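Local coordinates for mitochondrial enolase superfamily member 1 (Homo sapiens, PDB 4A35), which catalyses the magnesium-dependent dehydration of L-fuconate to 2-keto-3-deoxy-L-fuconate, a step in the breakdown of L-fucose, at residues L286-I291 against I300-G305; D215-F220 against C386-H391; I156-T161 against I313-L318. All coordinates share one frame; numbering follows the deposited sequence. Where two conformers were deposited one is given.

Interaction 1. Residues L286-I291 against I300-G305; sequences LGHATI and IGIATG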
ATOM      1  N   LEU A 286      -1.043 -14.325   7.011  1.00 18.17           N
ATOM      2  CA  LEU A 286      -0.954 -15.344   8.055  1.00 17.92           C
ATOM      3  C   LEU A 286      -2.224 -15.342   8.912  1.00 18.20           C
ATOM      4  O   LEU A 286      -2.679 -16.435   9.328  1.00 17.54           O
ATOM      5  CB  LEU A 286       0.292 -15.163   8.933  1.00 17.35           C
ATOM      6  CG  LEU A 286       1.682 -15.130   8.173  1.00 20.76           C
ATOM      7  CD1 LEU A 286       2.850 -15.041   9.193  1.00 20.32           C
ATOM      8  CD2 LEU A 286       1.862 -16.346   7.284  1.00 21.61           C
ATOM      9  N   GLY A 287      -2.781 -14.154   9.121  1.00 17.49           N
ATOM     10  CA  GLY A 287      -4.025 -14.001   9.875  1.00 18.55           C
ATOM     11  C   GLY A 287      -5.216 -14.679   9.226  1.00 18.76           C
ATOM     12  O   GLY A 287      -5.996 -15.384   9.895  1.00 16.59           O
ATOM     13  N   HIS A 288      -5.361 -14.488   7.903  1.00 18.62           N
ATOM     14  CA  HIS A 288      -6.435 -15.130   7.147  1.00 17.20           C
ATOM     15  C   HIS A 288      -6.287 -16.649   7.206  1.00 20.59           C
ATOM     16  O   HIS A 288      -7.294 -17.348   7.457  1.00 19.06           O
ATOM     17  CB  HIS A 288      -6.503 -14.616   5.699  1.00 16.54           C
ATOM     18  CG  HIS A 288      -7.291 -13.345   5.580  1.00 18.21           C
ATOM     19  ND1 HIS A 288      -6.724 -12.115   5.861  1.00 19.47           N
ATOM     20  CD2 HIS A 288      -8.593 -13.158   5.239  1.00 21.01           C
ATOM     21  CE1 HIS A 288      -7.689 -11.215   5.660  1.00 20.03           C
ATOM     22  NE2 HIS A 288      -8.820 -11.789   5.283  1.00 20.45           N
ATOM     23  N   ALA A 289      -5.028 -17.168   7.083  1.00 19.63           N
ATOM     24  CA  ALA A 289      -4.782 -18.605   7.210  1.00 20.26           C
ATOM     25  C   ALA A 289      -5.133 -19.106   8.616  1.00 21.43           C
ATOM     26  O   ALA A 289      -5.729 -20.164   8.751  1.00 19.73           O
ATOM     27  CB  ALA A 289      -3.321 -18.935   6.867  1.00 21.06           C
ATOM     28  N   THR A 290      -4.783 -18.348   9.686  1.00 21.11           N
ATOM     29  CA  THR A 290      -5.143 -18.768  11.056  1.00 20.93           C
ATOM     30  C   THR A 290      -6.692 -18.888  11.211  1.00 21.17           C
ATOM     31  O   THR A 290      -7.184 -19.877  11.785  1.00 22.01           O
ATOM     32  CB  THR A 290      -4.516 -17.805  12.102  1.00 18.38           C
ATOM     33  OG1 THR A 290      -3.111 -17.876  11.972  1.00 20.44           O
ATOM     34  CG2 THR A 290      -4.918 -18.162  13.551  1.00 17.94           C
ATOM     35  N   ILE A 291      -7.438 -17.909  10.686  1.00 17.80           N
ATOM     36  CA  ILE A 291      -8.905 -17.876  10.786  1.00 16.47           C
ATOM     37  C   ILE A 291      -9.471 -19.011   9.929  1.00 18.81           C
ATOM     38  O   ILE A 291     -10.351 -19.727  10.386  1.00 18.18           O
ATOM     39  CB  ILE A 291      -9.437 -16.495  10.372  1.00 16.67           C
ATOM     40  CG1 ILE A 291      -8.917 -15.402  11.357  1.00 15.39           C
ATOM     41  CG2 ILE A 291     -11.001 -16.488  10.272  1.00 16.28           C
ATOM     42  CD1 ILE A 291      -8.950 -13.875  10.798  1.00 17.26           C
ATOM     43  N   ILE A 300     -17.324 -23.155   7.326  1.00 23.07           N
ATOM     44  CA  ILE A 300     -17.256 -21.781   6.847  1.00 20.02           C
ATOM     45  C   ILE A 300     -15.891 -21.521   6.162  1.00 23.02           C
ATOM     46  O   ILE A 300     -14.846 -21.645   6.806  1.00 22.52           O
ATOM     47  CB  ILE A 300     -17.500 -20.765   7.988  1.00 22.19           C
ATOM     48  CG1 ILE A 300     -18.821 -21.107   8.762  1.00 22.55           C
ATOM     49  CG2 ILE A 300     -17.550 -19.317   7.413  1.00 22.94           C
ATOM     50  CD1 ILE A 300     -18.897 -20.415  10.071  1.00 28.26           C
ATOM     51  N   GLY A 301     -15.954 -21.080   4.907  1.00 19.67           N
ATOM     52  CA  GLY A 301     -14.743 -20.768   4.144  1.00 19.33           C
ATOM     53  C   GLY A 301     -14.382 -19.316   4.386  1.00 23.99           C
ATOM     54  O   GLY A 301     -15.231 -18.506   4.805  1.00 22.32           O
ATOM     55  N   ILE A 302     -13.142 -18.968   4.034  1.00 17.87           N
ATOM     56  CA  ILE A 302     -12.676 -17.575   4.168  1.00 15.82           C
ATOM     57  C   ILE A 302     -12.577 -17.009   2.772  1.00 19.76           C
ATOM     58  O   ILE A 302     -12.072 -17.681   1.864  1.00 18.95           O
ATOM     59  CB  ILE A 302     -11.309 -17.518   4.946  1.00 18.64           C
ATOM     60  CG1 ILE A 302     -11.550 -17.521   6.496  1.00 20.43           C
ATOM     61  CG2 ILE A 302     -10.427 -16.247   4.530  1.00 16.84           C
ATOM     62  CD1 ILE A 302     -12.555 -18.543   7.170  1.00 21.04           C
ATOM     63  N   ALA A 303     -13.087 -15.786   2.594  1.00 16.82           N
ATOM     64  CA  ALA A 303     -13.015 -15.027   1.339  1.00 16.57           C
ATOM     65  C   ALA A 303     -12.252 -13.712   1.587  1.00 20.36           C
ATOM     66  O   ALA A 303     -12.490 -13.045   2.597  1.00 19.02           O
ATOM     67  CB  ALA A 303     -14.431 -14.694   0.812  1.00 17.69           C
ATOM     68  N   THR A 304     -11.380 -13.307   0.660  1.00 14.46           N
ATOM     69  CA  THR A 304     -10.777 -11.980   0.817  1.00 15.03           C
ATOM     70  C   THR A 304     -10.252 -11.545  -0.523  1.00 18.96           C
ATOM     71  O   THR A 304     -10.155 -12.370  -1.452  1.00 17.13           O
ATOM     72  CB  THR A 304      -9.673 -11.924   1.957  1.00 15.46           C
ATOM     73  OG1 THR A 304      -9.297 -10.523   2.146  1.00 18.70           O
ATOM     74  CG2 THR A 304      -8.384 -12.724   1.571  1.00 19.89           C
ATOM     75  N   GLY A 305      -9.910 -10.256  -0.608  1.00 17.83           N
ATOM     76  CA  GLY A 305      -9.258  -9.750  -1.798  1.00 17.64           C
ATOM     77  C   GLY A 305      -9.653  -8.393  -2.327  1.00 19.58           C
ATOM     78  O   GLY A 305      -8.868  -7.820  -3.079  1.00 18.97           O
TER
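His288 lies across the side chains of Ile302 and Thr304. Its CB is directed toward the strand, and with CG opposite the carbonyl carbon (chi1 -84°) the ring lies beside both. ND1 bonds to the carbonyl O of Asp284, just ahead of the helix. The other side of the ring meets the strand: His288 CD2 touches Ile302 CG2 at 3.7 Å, in the ring plane, and His288 NE2, at the tip, comes within 3.4 Å of Thr304 CB. Over one face, nearer the ring's margin than its centre, stands the methyl Thr304 CG2, a CH-pi contact 4.0 Å from the centroid and 26° off the normal. A flat imidazole suits this place, offering a face to the threonine methyl and an edge to the isoleucine. Further along the helix Ile291 CG2 rests on Ile302 CG1 at 4.0 Å. Alternation along the strand turns Ile302 and Thr304 to the helix and Ala303 away. Segment 286-291 of helix 285-295 and strand 301-304 run nearly antiparallel, at 157°, as the second half of a beta-alpha-beta unit of the barrel domain. Dispersion and CH-pi packing dominate the contact, with the histidine's clear polar bond directed to the residue just before its own helix.

Interaction 2. Residues D215-F220 against C386-H391; sequences DGWTRF and CEYVDH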
ATOM      1  N   ASP A 215     -37.653 -10.853  -7.367  1.00 36.35           N
ATOM      2  CA  ASP A 215     -36.852 -10.561  -8.564  1.00 36.27           C
ATOM      3  C   ASP A 215     -35.983 -11.737  -9.042  1.00 41.80           C
ATOM      4  O   ASP A 215     -35.315 -11.596 -10.076  1.00 43.33           O
ATOM      5  CB  ASP A 215     -35.955  -9.319  -8.346  1.00 37.70           C
ATOM      6  CG  ASP A 215     -36.703  -7.996  -8.144  1.00 46.90           C
ATOM      7  OD1 ASP A 215     -37.935  -7.983  -8.288  1.00 49.36           O
ATOM      8  OD2 ASP A 215     -36.056  -6.999  -7.772  1.00 54.79           O
ATOM      9  N   GLY A 216     -35.967 -12.855  -8.293  1.00 35.28           N
ATOM     10  CA  GLY A 216     -35.208 -14.047  -8.652  1.00 33.45           C
ATOM     11  C   GLY A 216     -33.866 -14.256  -7.964  1.00 33.08           C
ATOM     12  O   GLY A 216     -33.152 -15.200  -8.312  1.00 32.98           O
ATOM     13  N   TRP A 217     -33.476 -13.390  -7.001  1.00 26.74           N
ATOM     14  CA  TRP A 217     -32.184 -13.605  -6.309  1.00 24.74           C
ATOM     15  C   TRP A 217     -32.273 -14.800  -5.350  1.00 27.14           C
ATOM     16  O   TRP A 217     -33.276 -14.965  -4.678  1.00 26.38           O
ATOM     17  CB  TRP A 217     -31.717 -12.337  -5.559  1.00 22.90           C
ATOM     18  CG  TRP A 217     -31.436 -11.210  -6.496  1.00 24.02           C
ATOM     19  CD1 TRP A 217     -32.303 -10.225  -6.894  1.00 28.07           C
ATOM     20  CD2 TRP A 217     -30.254 -11.057  -7.299  1.00 22.40           C
ATOM     21  NE1 TRP A 217     -31.694  -9.416  -7.836  1.00 27.90           N
ATOM     22  CE2 TRP A 217     -30.429  -9.894  -8.088  1.00 27.00           C
ATOM     23  CE3 TRP A 217     -29.034 -11.751  -7.371  1.00 21.93           C
ATOM     24  CZ2 TRP A 217     -29.429  -9.422  -8.960  1.00 24.28           C
ATOM     25  CZ3 TRP A 217     -28.035 -11.276  -8.216  1.00 21.38           C
ATOM     26  CH2 TRP A 217     -28.243 -10.149  -9.019  1.00 22.08           C
ATOM     27  N   THR A 218     -31.201 -15.618  -5.280  1.00 25.11           N
ATOM     28  CA  THR A 218     -31.164 -16.801  -4.412  1.00 25.77           C
ATOM     29  C   THR A 218     -29.853 -16.860  -3.610  1.00 27.10           C
ATOM     30  O   THR A 218     -29.670 -17.786  -2.837  1.00 24.84           O
ATOM     31  CB  THR A 218     -31.347 -18.101  -5.246  1.00 30.78           C
ATOM     32  OG1 THR A 218     -30.236 -18.241  -6.141  1.00 30.60           O
ATOM     33  CG2 THR A 218     -32.701 -18.177  -5.981  1.00 28.77           C
ATOM     34  N   ARG A 219     -28.909 -15.875  -3.813  1.00 23.58           N
ATOM     35  CA  ARG A 219     -27.608 -15.798  -3.147  1.00 22.20           C
ATOM     36  C   ARG A 219     -27.457 -14.381  -2.569  1.00 23.25           C
ATOM     37  O   ARG A 219     -27.672 -13.399  -3.283  1.00 22.36           O
ATOM     38  CB  ARG A 219     -26.490 -16.126  -4.138  1.00 20.00           C
ATOM     39  CG  ARG A 219     -26.739 -17.420  -4.913  1.00 19.55           C
ATOM     40  CD  ARG A 219     -25.651 -17.630  -5.957  1.00 23.18           C
ATOM     41  NE  ARG A 219     -26.068 -18.732  -6.831  1.00 29.29           N
ATOM     42  CZ  ARG A 219     -26.611 -18.580  -8.034  1.00 37.72           C
ATOM     43  NH1 ARG A 219     -26.719 -17.370  -8.575  1.00 22.31           N
ATOM     44  NH2 ARG A 219     -27.018 -19.643  -8.724  1.00 27.15           N
ATOM     45  N   PHE A 220     -27.208 -14.289  -1.269  1.00 18.87           N
ATOM     46  CA  PHE A 220     -27.256 -13.049  -0.514  1.00 17.69           C
ATOM     47  C   PHE A 220     -26.064 -12.801   0.382  1.00 23.77           C
ATOM     48  O   PHE A 220     -25.645 -13.679   1.131  1.00 23.30           O
ATOM     49  CB  PHE A 220     -28.532 -13.089   0.398  1.00 20.18           C
ATOM     50  CG  PHE A 220     -29.843 -13.029  -0.349  1.00 22.04           C
ATOM     51  CD1 PHE A 220     -30.398 -14.180  -0.922  1.00 23.90           C
ATOM     52  CD2 PHE A 220     -30.556 -11.841  -0.429  1.00 22.77           C
ATOM     53  CE1 PHE A 220     -31.619 -14.125  -1.601  1.00 26.96           C
ATOM     54  CE2 PHE A 220     -31.760 -11.780  -1.143  1.00 26.09           C
ATOM     55  CZ  PHE A 220     -32.304 -12.933  -1.690  1.00 25.06           C
ATOM     56  N   CYS A 386     -20.331 -14.059  -9.045  1.00 17.64           N
ATOM     57  CA  CYS A 386     -19.891 -12.674  -9.128  1.00 16.81           C
ATOM     58  C   CYS A 386     -20.764 -11.791  -8.256  1.00 19.63           C
ATOM     59  O   CYS A 386     -21.984 -11.879  -8.341  1.00 19.21           O
ATOM     60  CB  CYS A 386     -19.914 -12.191 -10.572  1.00 17.87           C
ATOM     61  SG  CYS A 386     -19.072 -10.605 -10.788  1.00 20.52           S
ATOM     62  N   GLU A 387     -20.170 -10.880  -7.488  1.00 15.42           N
ATOM     63  CA  GLU A 387     -21.003  -9.984  -6.694  1.00 17.22           C
ATOM     64  C   GLU A 387     -21.824  -9.041  -7.603  1.00 19.98           C
ATOM     65  O   GLU A 387     -21.364  -8.644  -8.681  1.00 19.45           O
ATOM     66  CB  GLU A 387     -20.134  -9.160  -5.751  1.00 18.78           C
ATOM     67  CG  GLU A 387     -20.885  -8.210  -4.812  1.00 21.40           C
ATOM     68  CD  GLU A 387     -20.013  -7.653  -3.696  1.00 28.15           C
ATOM     69  OE1 GLU A 387     -18.785  -7.485  -3.907  1.00 18.63           O
ATOM     70  OE2 GLU A 387     -20.567  -7.381  -2.597  1.00 22.40           O
ATOM     71  N   TYR A 388     -23.003  -8.651  -7.133  1.00 15.85           N
ATOM     72  CA  TYR A 388     -23.785  -7.638  -7.815  1.00 17.74           C
ATOM     73  C   TYR A 388     -24.392  -6.657  -6.779  1.00 24.04           C
ATOM     74  O   TYR A 388     -24.878  -7.081  -5.736  1.00 22.08           O
ATOM     75  CB  TYR A 388     -24.895  -8.256  -8.699  1.00 18.40           C
ATOM     76  CG  TYR A 388     -25.789  -7.214  -9.357  1.00 20.53           C
ATOM     77  CD1 TYR A 388     -25.376  -6.532 -10.504  1.00 22.86           C
ATOM     78  CD2 TYR A 388     -26.974  -6.808  -8.752  1.00 21.47           C
ATOM     79  CE1 TYR A 388     -26.191  -5.549 -11.095  1.00 25.47           C
ATOM     80  CE2 TYR A 388     -27.776  -5.819  -9.316  1.00 23.14           C
ATOM     81  CZ  TYR A 388     -27.377  -5.187 -10.479  1.00 30.74           C
ATOM     82  OH  TYR A 388     -28.192  -4.225 -11.017  1.00 33.02           O
ATOM     83  N   VAL A 389     -24.373  -5.358  -7.087  1.00 21.54           N
ATOM     84  CA  VAL A 389     -25.041  -4.335  -6.265  1.00 22.51           C
ATOM     85  C   VAL A 389     -25.866  -3.475  -7.235  1.00 25.48           C
ATOM     86  O   VAL A 389     -25.435  -3.232  -8.364  1.00 24.14           O
ATOM     87  CB  VAL A 389     -24.096  -3.504  -5.334  1.00 27.24           C
ATOM     88  CG1 VAL A 389     -24.895  -2.774  -4.246  1.00 27.61           C
ATOM     89  CG2 VAL A 389     -23.040  -4.406  -4.670  1.00 27.56           C
ATOM     90  N   ASP A 390     -27.066  -3.082  -6.817  1.00 23.83           N
ATOM     91  CA  ASP A 390     -28.038  -2.349  -7.664  1.00 27.53           C
ATOM     92  C   ASP A 390     -27.826  -0.808  -7.795  1.00 35.08           C
ATOM     93  O   ASP A 390     -28.723  -0.124  -8.297  1.00 39.07           O
ATOM     94  CB  ASP A 390     -29.483  -2.582  -7.140  1.00 30.64           C
ATOM     95  CG  ASP A 390     -29.736  -2.134  -5.690  1.00 49.14           C
ATOM     96  OD1 ASP A 390     -28.760  -2.091  -4.892  1.00 49.46           O
ATOM     97  OD2 ASP A 390     -30.921  -1.898  -5.333  1.00 58.03           O
ATOM     98  N   HIS A 391     -26.639  -0.321  -7.408  0.50 29.62           N
ATOM     99  CA  HIS A 391     -26.245   1.095  -7.416  0.50 29.42           C
ATOM    100  C   HIS A 391     -25.736   1.654  -8.781  0.50 30.46           C
ATOM    101  O   HIS A 391     -24.855   1.031  -9.382  0.50 29.97           O
ATOM    102  CB  HIS A 391     -25.083   1.293  -6.393  0.50 28.85           C
ATOM    103  CG  HIS A 391     -25.466   1.538  -4.958  0.50 32.05           C
ATOM    104  ND1 HIS A 391     -26.050   0.542  -4.172  0.50 33.33           N
ATOM    105  CD2 HIS A 391     -25.212   2.615  -4.177  0.50 32.46           C
ATOM    106  CE1 HIS A 391     -26.169   1.064  -2.966  0.50 32.19           C
ATOM    107  NE2 HIS A 391     -25.672   2.312  -2.918  0.50 32.66           N
TER
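Next to the pair Trp217 and Tyr388, the carboxylate oxygen Glu387 OE2 is gripped twice, by Lys221 NZ in a salt bridge and by Thr193 OG1 in a hydrogen bond, while Glu387 OE1 accepts a hydrogen bond from the backbone N of Ala357. Glu387 and Lys221 probably both bind substrate, as in related enzymes, so the strand carries a probable substrate-binding residue on one side and, at the next position, an aromatic that points the other way. That alternation leaves Tyr388 directed at Trp217. The tyrosine CG lies opposite its own backbone N (chi1 176°), which sends the ring out beside the indole. The benzo end of the indole does the touching: Trp217 CH2 and CZ2 both lie 3.6 Å from Tyr388 CD2, and CH2 also comes to 3.9 Å from Tyr388 CB. The planes are nearly parallel, at 15°, but slid apart, with centroids 5.4 Å from each other, so the rings barely overlap and the contact is dispersion between neighbouring carbons. Large flat side chains suit this partly exposed place, since the indole's benzo end can reach the tyrosine while the rest packs on its own neighbours. Gly216, with positive phi, ends helix 202-214 in a Schellman motif and turns the chain out of the helix just before Trp217. The indole also packs on Ala212 of that helix, and Tyr388 meets Cys363 of helix 362-377. The contact thus joins the approach to strand 219-223 to strand 386-388, with strand 188-192 of the barrel between them, bonded through its backbone to both.

Interaction 3. Residues I156-T161 against I313-L318; sequences ITDVLT and IFKQLL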
ATOM      1  N   ILE A 156       6.257 -13.211  -9.039  1.00 15.45           N
ATOM      2  CA  ILE A 156       5.351 -14.364  -9.009  1.00 14.99           C
ATOM      3  C   ILE A 156       5.894 -15.565  -9.820  1.00 19.71           C
ATOM      4  O   ILE A 156       5.257 -16.633  -9.797  1.00 19.57           O
ATOM      5  CB  ILE A 156       3.874 -14.051  -9.436  1.00 17.23           C
ATOM      6  CG1 ILE A 156       3.761 -13.721 -10.968  1.00 18.08           C
ATOM      7  CG2 ILE A 156       3.248 -12.946  -8.544  1.00 17.80           C
ATOM      8  CD1 ILE A 156       2.292 -13.590 -11.547  1.00 23.80           C
ATOM      9  N   THR A 157       7.064 -15.438 -10.499  1.00 18.07           N
ATOM     10  CA  THR A 157       7.616 -16.587 -11.256  1.00 17.89           C
ATOM     11  C   THR A 157       7.925 -17.815 -10.364  1.00 22.14           C
ATOM     12  O   THR A 157       8.042 -18.906 -10.888  1.00 22.75           O
ATOM     13  CB  THR A 157       8.925 -16.183 -11.995  1.00 19.83           C
ATOM     14  OG1 THR A 157       9.896 -15.788 -11.013  1.00 21.62           O
ATOM     15  CG2 THR A 157       8.696 -15.072 -13.003  1.00 20.30           C
ATOM     16  N   ASP A 158       8.020 -17.642  -9.029  1.00 18.87           N
ATOM     17  CA  ASP A 158       8.242 -18.743  -8.084  1.00 18.87           C
ATOM     18  C   ASP A 158       6.978 -19.634  -7.934  1.00 23.11           C
ATOM     19  O   ASP A 158       7.095 -20.739  -7.419  1.00 22.22           O
ATOM     20  CB  ASP A 158       8.721 -18.227  -6.721  1.00 20.50           C
ATOM     21  CG  ASP A 158       7.860 -17.115  -6.108  1.00 26.78           C
ATOM     22  OD1 ASP A 158       7.480 -16.153  -6.857  1.00 23.77           O
ATOM     23  OD2 ASP A 158       7.561 -17.198  -4.890  1.00 26.51           O
ATOM     24  N   VAL A 159       5.778 -19.140  -8.358  1.00 18.29           N
ATOM     25  CA  VAL A 159       4.526 -19.954  -8.328  1.00 18.44           C
ATOM     26  C   VAL A 159       3.914 -20.076  -9.742  1.00 20.37           C
ATOM     27  O   VAL A 159       3.179 -21.011 -10.000  1.00 20.64           O
ATOM     28  CB  VAL A 159       3.457 -19.452  -7.313  1.00 21.44           C
ATOM     29  CG1 VAL A 159       4.012 -19.379  -5.902  1.00 21.68           C
ATOM     30  CG2 VAL A 159       2.802 -18.113  -7.733  1.00 21.49           C
ATOM     31  N   LEU A 160       4.207 -19.130 -10.629  1.00 18.93           N
ATOM     32  CA  LEU A 160       3.605 -19.073 -11.982  1.00 17.32           C
ATOM     33  C   LEU A 160       4.582 -18.429 -12.948  1.00 21.30           C
ATOM     34  O   LEU A 160       4.729 -17.191 -12.987  1.00 19.78           O
ATOM     35  CB  LEU A 160       2.265 -18.279 -11.939  1.00 16.62           C
ATOM     36  CG  LEU A 160       1.475 -18.177 -13.270  1.00 19.66           C
ATOM     37  CD1 LEU A 160       0.524 -19.414 -13.473  1.00 19.69           C
ATOM     38  CD2 LEU A 160       0.672 -16.845 -13.317  1.00 20.57           C
ATOM     39  N   THR A 161       5.278 -19.288 -13.713  1.00 20.42           N
ATOM     40  CA  THR A 161       6.166 -18.810 -14.772  1.00 20.83           C
ATOM     41  C   THR A 161       5.316 -18.468 -16.005  1.00 24.39           C
ATOM     42  O   THR A 161       4.112 -18.791 -16.056  1.00 22.67           O
ATOM     43  CB  THR A 161       7.209 -19.900 -15.133  1.00 22.17           C
ATOM     44  OG1 THR A 161       6.524 -21.038 -15.707  1.00 21.38           O
ATOM     45  CG2 THR A 161       8.075 -20.345 -13.925  1.00 21.15           C
ATOM     46  N   ILE A 313       0.517 -10.056  -2.705  1.00 14.55           N
ATOM     47  CA  ILE A 313      -0.347 -10.407  -1.580  1.00 14.20           C
ATOM     48  C   ILE A 313      -1.171 -11.618  -1.998  1.00 17.23           C
ATOM     49  O   ILE A 313      -1.260 -12.547  -1.213  1.00 15.02           O
ATOM     50  CB  ILE A 313      -1.247  -9.208  -1.112  1.00 16.91           C
ATOM     51  CG1 ILE A 313      -0.362  -7.934  -0.699  1.00 17.37           C
ATOM     52  CG2 ILE A 313      -2.131  -9.665   0.101  1.00 18.38           C
ATOM     53  CD1 ILE A 313       0.581  -8.222   0.588  1.00 14.01           C
ATOM     54  N   PHE A 314      -1.811 -11.587  -3.185  1.00 16.40           N
ATOM     55  CA  PHE A 314      -2.595 -12.764  -3.611  1.00 15.93           C
ATOM     56  C   PHE A 314      -1.723 -14.038  -3.695  1.00 18.11           C
ATOM     57  O   PHE A 314      -2.165 -15.125  -3.330  1.00 16.78           O
ATOM     58  CB  PHE A 314      -3.276 -12.511  -4.941  1.00 15.41           C
ATOM     59  CG  PHE A 314      -4.577 -11.736  -4.761  1.00 14.75           C
ATOM     60  CD1 PHE A 314      -5.644 -12.281  -4.027  1.00 16.47           C
ATOM     61  CD2 PHE A 314      -4.744 -10.494  -5.344  1.00 16.05           C
ATOM     62  CE1 PHE A 314      -6.861 -11.580  -3.901  1.00 16.95           C
ATOM     63  CE2 PHE A 314      -5.967  -9.807  -5.243  1.00 18.93           C
ATOM     64  CZ  PHE A 314      -7.012 -10.352  -4.517  1.00 17.24           C
ATOM     65  N   LYS A 315      -0.511 -13.909  -4.197  1.00 15.69           N
ATOM     66  CA  LYS A 315       0.379 -15.065  -4.286  1.00 15.64           C
ATOM     67  C   LYS A 315       0.564 -15.713  -2.922  1.00 19.17           C
ATOM     68  O   LYS A 315       0.413 -16.920  -2.789  1.00 18.24           O
ATOM     69  CB  LYS A 315       1.747 -14.683  -4.892  1.00 16.37           C
ATOM     70  CG  LYS A 315       2.779 -15.839  -4.793  1.00 17.73           C
ATOM     71  CD  LYS A 315       4.140 -15.391  -5.263  1.00 21.45           C
ATOM     72  CE  LYS A 315       4.919 -14.560  -4.214  1.00 18.54           C
ATOM     73  NZ  LYS A 315       6.399 -14.599  -4.496  1.00 18.48           N
ATOM     74  N   GLN A 316       0.819 -14.912  -1.905  1.00 13.94           N
ATOM     75  CA  GLN A 316       1.058 -15.446  -0.543  1.00 14.09           C
ATOM     76  C   GLN A 316      -0.213 -15.989   0.064  1.00 15.83           C
ATOM     77  O   GLN A 316      -0.145 -17.009   0.746  1.00 17.04           O
ATOM     78  CB  GLN A 316       1.680 -14.379   0.360  1.00 13.42           C
ATOM     79  CG  GLN A 316       3.125 -14.002  -0.146  1.00 15.97           C
ATOM     80  CD  GLN A 316       3.532 -12.783   0.650  1.00 19.54           C
ATOM     81  OE1 GLN A 316       4.137 -12.932   1.701  1.00 16.54           O
ATOM     82  NE2 GLN A 316       3.105 -11.585   0.203  1.00 18.08           N
ATOM     83  N   LEU A 317      -1.384 -15.358  -0.225  1.00 14.63           N
ATOM     84  CA  LEU A 317      -2.678 -15.913   0.248  1.00 14.56           C
ATOM     85  C   LEU A 317      -2.893 -17.342  -0.295  1.00 17.69           C
ATOM     86  O   LEU A 317      -3.352 -18.229   0.429  1.00 17.15           O
ATOM     87  CB  LEU A 317      -3.866 -15.017  -0.212  1.00 14.68           C
ATOM     88  CG  LEU A 317      -3.951 -13.650   0.521  1.00 17.37           C
ATOM     89  CD1 LEU A 317      -4.947 -12.708  -0.231  1.00 15.72           C
ATOM     90  CD2 LEU A 317      -4.362 -13.848   2.042  1.00 20.03           C
ATOM     91  N   LEU A 318      -2.502 -17.565  -1.558  1.00 16.76           N
ATOM     92  CA  LEU A 318      -2.611 -18.883  -2.210  1.00 15.93           C
ATOM     93  C   LEU A 318      -1.528 -19.823  -1.607  1.00 18.83           C
ATOM     94  O   LEU A 318      -1.822 -20.965  -1.296  1.00 17.77           O
ATOM     95  CB  LEU A 318      -2.462 -18.734  -3.726  1.00 15.51           C
ATOM     96  CG  LEU A 318      -3.684 -18.028  -4.416  1.00 19.06           C
ATOM     97  CD1 LEU A 318      -3.344 -17.616  -5.829  1.00 18.59           C
ATOM     98  CD2 LEU A 318      -4.927 -18.938  -4.371  1.00 20.99           C
TER
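Three torsions bring Lys315 and Asp158 together: the lysine starts out extended, with CG opposite its backbone N (chi1 171°), then bends at its third torsion (79°), which turns the amine toward the loop. Asp158 answers with CG set between its backbone N and carbonyl carbon (chi1 51°), and the two side chains cross at about a right angle. Both carboxylate oxygens face the amine. Lys315 NZ donates to Asp158 OD2 at 2.9 Å through the syn lone pair, and more weakly to Asp158 OD1 at 3.0 Å. The methylenes are used as well: Lys315 CG lies 3.7 Å from Val159 CG2, and Lys315 CD lies 4.1 Å from Ile156 CA. A long lysine suits this place because its stem can rest on branched aliphatic residues while its tip reaches the acids. The loop itself is folded tightly, since Ile156 O accepts from Val159 N at 2.9 Å and from Leu160 N at 2.8 Å, which holds Asp158 in the turn between Ile156 and Val159. NZ also bonds to Tyr155 O and makes a salt bridge to Asp284 OD2 of the second subunit, its strongest partner. Two carboxylates and a carbonyl around one amine would be expected to favour its charged form. The chemistry is therefore electrostatic at the tip and apolar along the stem, joining loop 156-161 to helix 311-319 at the boundary between subunits.

Interaction 1 is wholly buried and joins neighbouring elements of the barrel, whereas interaction 2 lies nearer the surface and interaction 3 is partly buried beside the second subunit. Interactions 1 and 2 reach the same parallel sheet from places about 23 Å apart between centres, without touching. Interactions 1 and 3 do touch: Thr304 CG2 packs on Leu317 CD1 at 3.9 Å, where strand 301-304 is followed by helix 311-319. Across the dimer they meet again, since Gln316 accepts from the backbone N of Leu286 of the second subunit. Carbon contacts dominate interactions 1 and 2, one with a methyl over an imidazole, the other with an indole and a phenol ring slid past each other; only interaction 3 is bridged by charge.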